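Local coordinates for protein Fe(2+) transporter FeoB (Legionella pneumophila, PDB 3IBY) that probably drives uptake of ferrous iron across the bacterial inner membrane using GTP, the present chain being its cytosolic part with the GTP-binding G domain, at residues A[2-7]-A[50-55]; A[13-18]-A[37-42]. All coordinates share one frame; numbering follows the deposited sequence.

Contact 1. Residues A[2-7]-A[50-55]; sequences THALLI and IEITDL
L6 and T53 meet where two neighbouring parallel strands of the P-loop GTPase sheet, 3-7 and 50-54, run 4.7 Å apart at 27°. Five N-H...O bonds pass back and forth between them; L6 N to T53 O, 2.8 Å, is the straightest at 168°. On the face carrying A4, L6, I52 and D54, bumps and hollows match. A4 brings only a methyl, a low spot beside the branched I52, whose CG2 reaches forward over A4 O to lie 4.1 Å from L6 CB. With CG anti to its backbone N (chi1 -174°), L6 rises beside D54 and sets CD2 3.8 Å from D54 OD1. The polar partner of that oxygen is K14 of the predicted GTP site, through a salt bridge. L17 and F18 of helix 14-22 pack onto L6 from the same face, F18 and L21 onto I52. On the other face, L5 lies alongside T53, its CD2 4.1 Å from T53 CB, and the H3 ring presents an edge to T53, with T53 CB in the ring plane. Where strand 50-54 ends, L55 turns its side chain toward the first strand and fits beside I7. The I7 and L55 side chains point the same way, I7 CD1 resting 3.9 Å from L55 CD1.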
ATOM      1  N   THR A   2       2.488  18.440  -6.276  1.00 12.02           N
ATOM      2  CA  THR A   2       1.865  17.435  -5.393  1.00 11.92           C
ATOM      3  C   THR A   2       2.610  16.121  -5.597  1.00 11.75           C
ATOM      4  O   THR A   2       2.932  15.743  -6.714  1.00 11.45           O
ATOM      5  CB  THR A   2       0.318  17.294  -5.616  1.00 11.86           C
ATOM      6  OG1 THR A   2       0.019  16.011  -6.153  1.00  9.76           O
ATOM      7  CG2 THR A   2      -0.229  18.380  -6.536  1.00 12.34           C
ATOM      8  N   HIS A   3       2.873  15.425  -4.496  1.00 12.13           N
ATOM      9  CA  HIS A   3       3.893  14.376  -4.468  1.00 12.14           C
ATOM     10  C   HIS A   3       3.287  13.014  -4.209  1.00 12.17           C
ATOM     11  O   HIS A   3       2.606  12.785  -3.195  1.00 11.81           O
ATOM     12  CB  HIS A   3       4.940  14.703  -3.392  1.00 12.50           C
ATOM     13  CG  HIS A   3       5.994  13.657  -3.229  1.00 11.64           C
ATOM     14  ND1 HIS A   3       6.437  12.872  -4.274  1.00 14.50           N
ATOM     15  CD2 HIS A   3       6.709  13.283  -2.155  1.00  9.92           C
ATOM     16  CE1 HIS A   3       7.375  12.047  -3.842  1.00 12.31           C
ATOM     17  NE2 HIS A   3       7.547  12.270  -2.555  1.00 12.94           N
ATOM     18  N   ALA A   4       3.559  12.104  -5.130  1.00 12.31           N
ATOM     19  CA  ALA A   4       2.911  10.785  -5.132  1.00 11.99           C
ATOM     20  C   ALA A   4       3.948   9.688  -5.014  1.00 11.55           C
ATOM     21  O   ALA A   4       4.869   9.632  -5.805  1.00 11.47           O
ATOM     22  CB  ALA A   4       2.106  10.607  -6.398  1.00 11.37           C
ATOM     23  N   LEU A   5       3.824   8.847  -3.998  1.00 11.60           N
ATOM     24  CA  LEU A   5       4.633   7.626  -3.925  1.00 11.55           C
ATOM     25  C   LEU A   5       3.976   6.550  -4.804  1.00 11.57           C
ATOM     26  O   LEU A   5       2.750   6.430  -4.807  1.00 10.58           O
ATOM     27  CB  LEU A   5       4.704   7.077  -2.505  1.00 10.72           C
ATOM     28  CG  LEU A   5       5.190   7.981  -1.407  1.00 12.02           C
ATOM     29  CD1 LEU A   5       5.180   7.219  -0.040  1.00 11.32           C
ATOM     30  CD2 LEU A   5       6.567   8.531  -1.766  1.00 11.53           C
ATOM     31  N   LEU A   6       4.798   5.778  -5.523  1.00 12.20           N
ATOM     32  CA  LEU A   6       4.308   4.628  -6.314  1.00 13.08           C
ATOM     33  C   LEU A   6       4.746   3.293  -5.660  1.00 12.97           C
ATOM     34  O   LEU A   6       5.940   3.023  -5.466  1.00 13.52           O
ATOM     35  CB  LEU A   6       4.813   4.754  -7.757  1.00 13.26           C
ATOM     36  CG  LEU A   6       4.374   3.802  -8.866  1.00 14.21           C
ATOM     37  CD1 LEU A   6       2.857   3.913  -9.203  1.00 10.59           C
ATOM     38  CD2 LEU A   6       5.308   4.070 -10.114  1.00 12.63           C
ATOM     39  N   ILE A   7       3.758   2.481  -5.294  1.00 13.43           N
ATOM     40  CA  ILE A   7       3.973   1.299  -4.457  1.00 13.27           C
ATOM     41  C   ILE A   7       3.252   0.075  -4.986  1.00 13.24           C
ATOM     42  O   ILE A   7       2.097   0.165  -5.431  1.00 13.87           O
ATOM     43  CB  ILE A   7       3.405   1.507  -3.020  1.00 13.23           C
ATOM     44  CG1 ILE A   7       3.643   2.944  -2.560  1.00 13.23           C
ATOM     45  CG2 ILE A   7       4.004   0.505  -2.061  1.00 11.15           C
ATOM     46  CD1 ILE A   7       3.578   3.148  -1.057  1.00 14.75           C
ATOM     47  N   ILE A  50       3.205  17.086 -10.931  1.00 11.71           N
ATOM     48  CA  ILE A  50       3.102  15.891 -10.118  1.00 10.97           C
ATOM     49  C   ILE A  50       4.445  15.238 -10.033  1.00 11.14           C
ATOM     50  O   ILE A  50       5.014  14.841 -11.056  1.00 10.43           O
ATOM     51  CB  ILE A  50       2.019  14.881 -10.630  1.00 10.95           C
ATOM     52  CG1 ILE A  50       0.604  15.358 -10.265  1.00 10.70           C
ATOM     53  CG2 ILE A  50       2.190  13.592  -9.943  1.00 10.14           C
ATOM     54  CD1 ILE A  50      -0.159  15.945 -11.363  1.00 11.92           C
ATOM     55  N   GLU A  51       4.953  15.109  -8.805  1.00 11.63           N
ATOM     56  CA  GLU A  51       6.239  14.465  -8.611  1.00 12.65           C
ATOM     57  C   GLU A  51       5.940  13.072  -8.128  1.00 12.11           C
ATOM     58  O   GLU A  51       4.941  12.862  -7.445  1.00 11.47           O
ATOM     59  CB  GLU A  51       7.088  15.198  -7.583  1.00 13.93           C
ATOM     60  CG  GLU A  51       7.034  16.701  -7.673  1.00 15.75           C
ATOM     61  CD  GLU A  51       7.870  17.373  -6.601  1.00 20.30           C
ATOM     62  OE1 GLU A  51       7.378  17.428  -5.424  1.00 21.27           O
ATOM     63  OE2 GLU A  51       8.995  17.852  -6.954  1.00 21.95           O
ATOM     64  N   ILE A  52       6.802  12.138  -8.502  1.00 11.71           N
ATOM     65  CA  ILE A  52       6.605  10.722  -8.233  1.00 11.73           C
ATOM     66  C   ILE A  52       7.898  10.084  -7.776  1.00 11.06           C
ATOM     67  O   ILE A  52       8.970  10.273  -8.423  1.00 10.61           O
ATOM     68  CB  ILE A  52       6.111   9.902  -9.456  1.00 11.85           C
ATOM     69  CG1 ILE A  52       4.728  10.312  -9.858  1.00 13.62           C
ATOM     70  CG2 ILE A  52       6.039   8.390  -9.129  1.00 11.31           C
ATOM     71  CD1 ILE A  52       3.818   9.170 -10.179  1.00 14.61           C
ATOM     72  N   THR A  53       7.772   9.327  -6.683  1.00 10.16           N
ATOM     73  CA  THR A  53       8.858   8.565  -6.195  1.00 10.62           C
ATOM     74  C   THR A  53       8.481   7.112  -6.276  1.00 11.19           C
ATOM     75  O   THR A  53       7.432   6.670  -5.733  1.00 12.27           O
ATOM     76  CB  THR A  53       9.228   8.942  -4.802  1.00 10.89           C
ATOM     77  OG1 THR A  53       9.604  10.335  -4.750  1.00 11.17           O
ATOM     78  CG2 THR A  53      10.380   8.094  -4.365  1.00 10.82           C
ATOM     79  N   ASP A  54       9.320   6.360  -6.974  1.00 10.88           N
ATOM     80  CA  ASP A  54       9.106   4.946  -7.073  1.00 11.77           C
ATOM     81  C   ASP A  54       9.636   4.226  -5.848  1.00 11.83           C
ATOM     82  O   ASP A  54      10.805   4.416  -5.502  1.00 12.58           O
ATOM     83  CB  ASP A  54       9.837   4.370  -8.271  1.00 11.40           C
ATOM     84  CG  ASP A  54       9.372   2.991  -8.597  1.00 13.05           C
ATOM     85  OD1 ASP A  54       8.228   2.588  -8.185  1.00 14.40           O
ATOM     86  OD2 ASP A  54      10.118   2.327  -9.321  1.00 15.73           O
ATOM     87  N   LEU A  55       8.813   3.364  -5.231  1.00 11.57           N
ATOM     88  CA  LEU A  55       9.306   2.509  -4.137  1.00 10.70           C
ATOM     89  C   LEU A  55       9.503   1.130  -4.615  1.00  9.67           C
ATOM     90  O   LEU A  55       8.724   0.681  -5.397  1.00  8.90           O
ATOM     91  CB  LEU A  55       8.347   2.444  -2.980  1.00 10.70           C
ATOM     92  CG  LEU A  55       8.090   3.772  -2.324  1.00 10.85           C
ATOM     93  CD1 LEU A  55       7.448   3.447  -1.048  1.00 10.37           C
ATOM     94  CD2 LEU A  55       9.416   4.638  -2.161  1.00 11.15           C
TER

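Contact 2. Residues A[13-18]-A[37-42]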
ATOM      1  N   GLY A  13       4.436  -4.515 -13.191  1.00 16.92           N
ATOM      2  CA  GLY A  13       4.497  -3.416 -14.178  1.00 15.80           C
ATOM      3  C   GLY A  13       4.664  -2.058 -13.514  1.00 15.04           C
ATOM      4  O   GLY A  13       4.310  -1.021 -14.068  1.00 14.96           O
ATOM      5  N   LYS A  14       5.191  -2.058 -12.296  1.00 14.28           N
ATOM      6  CA  LYS A  14       5.246  -0.836 -11.529  1.00 13.00           C
ATOM      7  C   LYS A  14       6.145   0.110 -12.289  1.00 12.50           C
ATOM      8  O   LYS A  14       5.826   1.250 -12.454  1.00 11.97           O
ATOM      9  CB  LYS A  14       5.780  -1.120 -10.138  1.00 12.64           C
ATOM     10  CG  LYS A  14       5.818   0.082  -9.240  1.00 12.80           C
ATOM     11  CD  LYS A  14       6.148  -0.270  -7.812  1.00 13.04           C
ATOM     12  CE  LYS A  14       7.567  -0.795  -7.652  1.00 14.20           C
ATOM     13  NZ  LYS A  14       8.652   0.171  -8.056  1.00 16.89           N
ATOM     14  N   THR A  15       7.254  -0.406 -12.794  1.00 12.76           N
ATOM     15  CA  THR A  15       8.228   0.388 -13.496  1.00 13.29           C
ATOM     16  C   THR A  15       7.673   0.870 -14.809  1.00 12.84           C
ATOM     17  O   THR A  15       7.872   2.004 -15.194  1.00 12.99           O
ATOM     18  CB  THR A  15       9.484  -0.442 -13.752  1.00 13.69           C
ATOM     19  OG1 THR A  15      10.160  -0.630 -12.512  1.00 16.92           O
ATOM     20  CG2 THR A  15      10.433   0.240 -14.729  1.00 14.97           C
ATOM     21  N   THR A  16       6.970  -0.003 -15.507  1.00 12.60           N
ATOM     22  CA  THR A  16       6.294   0.396 -16.721  1.00 12.34           C
ATOM     23  C   THR A  16       5.321   1.538 -16.456  1.00 11.89           C
ATOM     24  O   THR A  16       5.249   2.461 -17.248  1.00 11.75           O
ATOM     25  CB  THR A  16       5.599  -0.817 -17.339  1.00 12.75           C
ATOM     26  OG1 THR A  16       6.602  -1.803 -17.576  1.00 13.29           O
ATOM     27  CG2 THR A  16       4.884  -0.495 -18.663  1.00 11.54           C
ATOM     28  N   LEU A  17       4.583   1.510 -15.346  1.00 11.54           N
ATOM     29  CA  LEU A  17       3.649   2.633 -15.062  1.00 10.90           C
ATOM     30  C   LEU A  17       4.423   3.891 -14.791  1.00 10.27           C
ATOM     31  O   LEU A  17       4.083   4.977 -15.259  1.00 10.26           O
ATOM     32  CB  LEU A  17       2.726   2.327 -13.900  1.00 10.32           C
ATOM     33  CG  LEU A  17       1.796   3.512 -13.603  1.00 11.00           C
ATOM     34  CD1 LEU A  17       0.994   3.992 -14.819  1.00  7.55           C
ATOM     35  CD2 LEU A  17       0.894   3.091 -12.477  1.00  9.59           C
ATOM     36  N   PHE A  18       5.507   3.718 -14.047  1.00 10.32           N
ATOM     37  CA  PHE A  18       6.419   4.784 -13.789  1.00  9.60           C
ATOM     38  C   PHE A  18       6.859   5.415 -15.066  1.00  8.84           C
ATOM     39  O   PHE A  18       6.930   6.629 -15.131  1.00  9.50           O
ATOM     40  CB  PHE A  18       7.640   4.294 -13.065  1.00 10.10           C
ATOM     41  CG  PHE A  18       8.583   5.400 -12.707  1.00 10.42           C
ATOM     42  CD1 PHE A  18       8.260   6.283 -11.666  1.00  9.06           C
ATOM     43  CD2 PHE A  18       9.746   5.594 -13.429  1.00 10.66           C
ATOM     44  CE1 PHE A  18       9.120   7.326 -11.307  1.00 11.19           C
ATOM     45  CE2 PHE A  18      10.639   6.658 -13.107  1.00 13.13           C
ATOM     46  CZ  PHE A  18      10.341   7.521 -12.030  1.00 12.23           C
ATOM     47  N   GLU A  37      18.998   1.913  -5.696  1.00 12.09           N
ATOM     48  CA  GLU A  37      18.847   3.015  -6.621  1.00 11.41           C
ATOM     49  C   GLU A  37      17.488   3.569  -6.433  1.00 11.19           C
ATOM     50  O   GLU A  37      16.549   2.825  -6.251  1.00 11.61           O
ATOM     51  CB  GLU A  37      19.099   2.543  -8.060  1.00 11.31           C
ATOM     52  CG  GLU A  37      20.566   2.046  -8.211  1.00 12.37           C
ATOM     53  CD  GLU A  37      21.011   1.754  -9.622  1.00 15.45           C
ATOM     54  OE1 GLU A  37      20.149   1.402 -10.467  1.00 22.84           O
ATOM     55  OE2 GLU A  37      22.227   1.859  -9.897  1.00 16.73           O
ATOM     56  N   LYS A  38      17.362   4.881  -6.406  1.00 11.79           N
ATOM     57  CA  LYS A  38      16.038   5.495  -6.264  1.00 12.61           C
ATOM     58  C   LYS A  38      15.683   6.089  -7.594  1.00 12.78           C
ATOM     59  O   LYS A  38      16.530   6.677  -8.235  1.00 13.57           O
ATOM     60  CB  LYS A  38      16.102   6.552  -5.169  1.00 12.53           C
ATOM     61  CG  LYS A  38      14.897   7.407  -4.971  1.00 11.74           C
ATOM     62  CD  LYS A  38      15.194   8.516  -3.948  1.00 11.65           C
ATOM     63  CE  LYS A  38      13.990   9.467  -3.723  1.00 12.41           C
ATOM     64  NZ  LYS A  38      13.957  10.026  -2.380  1.00 11.08           N
ATOM     65  N   LYS A  39      14.447   5.938  -8.036  1.00 13.82           N
ATOM     66  CA  LYS A  39      14.030   6.574  -9.295  1.00 14.21           C
ATOM     67  C   LYS A  39      12.983   7.573  -8.941  1.00 14.03           C
ATOM     68  O   LYS A  39      12.029   7.247  -8.210  1.00 13.91           O
ATOM     69  CB  LYS A  39      13.438   5.572 -10.267  1.00 14.68           C
ATOM     70  CG  LYS A  39      14.470   4.747 -11.105  1.00 17.36           C
ATOM     71  CD  LYS A  39      14.876   3.411 -10.441  1.00 20.11           C
ATOM     72  CE  LYS A  39      15.164   2.294 -11.493  1.00 22.83           C
ATOM     73  NZ  LYS A  39      13.938   1.456 -11.835  1.00 24.66           N
ATOM     74  N   THR A  40      13.158   8.797  -9.433  1.00 13.53           N
ATOM     75  CA  THR A  40      12.186   9.855  -9.199  1.00 13.25           C
ATOM     76  C   THR A  40      11.835  10.430 -10.558  1.00 13.53           C
ATOM     77  O   THR A  40      12.631  10.384 -11.472  1.00 13.70           O
ATOM     78  CB  THR A  40      12.737  10.945  -8.260  1.00 13.41           C
ATOM     79  OG1 THR A  40      13.989  11.436  -8.786  1.00 14.32           O
ATOM     80  CG2 THR A  40      12.924  10.405  -6.786  1.00 11.30           C
ATOM     81  N   GLY A  41      10.615  10.917 -10.701  1.00 13.90           N
ATOM     82  CA  GLY A  41      10.229  11.669 -11.882  1.00 13.93           C
ATOM     83  C   GLY A  41       9.012  12.591 -11.684  1.00 14.08           C
ATOM     84  O   GLY A  41       8.466  12.723 -10.597  1.00 13.53           O
ATOM     85  N   GLU A  42       8.591  13.247 -12.756  1.00 14.21           N
ATOM     86  CA  GLU A  42       7.498  14.181 -12.642  1.00 14.66           C
ATOM     87  C   GLU A  42       6.740  14.357 -13.972  1.00 14.39           C
ATOM     88  O   GLU A  42       7.263  14.069 -15.051  1.00 15.56           O
ATOM     89  CB  GLU A  42       7.991  15.510 -12.035  1.00 15.17           C
ATOM     90  CG  GLU A  42       9.216  16.188 -12.751  1.00 16.75           C
ATOM     91  CD  GLU A  42      10.519  15.465 -12.509  1.00 18.06           C
ATOM     92  OE1 GLU A  42      10.726  15.053 -11.351  1.00 16.84           O
ATOM     93  OE2 GLU A  42      11.321  15.278 -13.463  1.00 20.90           O
TER
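F18 swings its CG anti to the backbone N (chi1 -177°), and the second torsion, 74°, turns the ring so that CZ leads toward strand 37-42. K39 answers from the strand with CG beside its own backbone N (chi1 -82°) and a chain bent at each later torsion, which carries NZ back toward the helix start. The setting is the first turn of the helix that follows the predicted phosphate-binding P-loop, facing a strand of the G-domain sheet. Helix 14-18 and the strand stay 11.0 Å apart at their axes, and the gap is bridged from the helix side mainly by the F18 ring, with K39 reaching back from the strand. The rim of the ring meets the backbone: CZ lies 3.6 Å from T40 C, which sits in the ring plane, and CE1 is 3.9 Å from G41 N. K39 CB approaches the same ring obliquely, 4.1 Å from CE2. G41, without a side chain, meets the ring edge with backbone alone. No hydrogen bond joins the two segments. G13 occupies the N-cap position, and L17 N to G13 O and F18 N to K14 O close the first helical turn that aims F18. Q26 and I52, from strands 26-30 and 48-54, also touch F18. Toward the predicted GTP site the contact thins to a loose approach of T15 OG1 and K39 NZ, 4.4 Å apart.

Contact 1 is the more buried and extensive of the two, 602 Å² against 161 Å², and joins neighbouring strands of the sheet through regular backbone bonds. Contact 2 is partly buried, lies nested within the chain loop that contact 1 closes, and relies on van der Waals touching between helix and strand. They share one sheet: strand 37-45 continues it beyond 48-54, with I52 N probably hydrogen-bonded to G41 O at 2.7 Å. Helix 14-22 follows strand 3-8 directly. The chemistry changes toward the predicted GTP site, where a salt bridge from K14, in segment 13-18, to D54, in 50-55, links the segments.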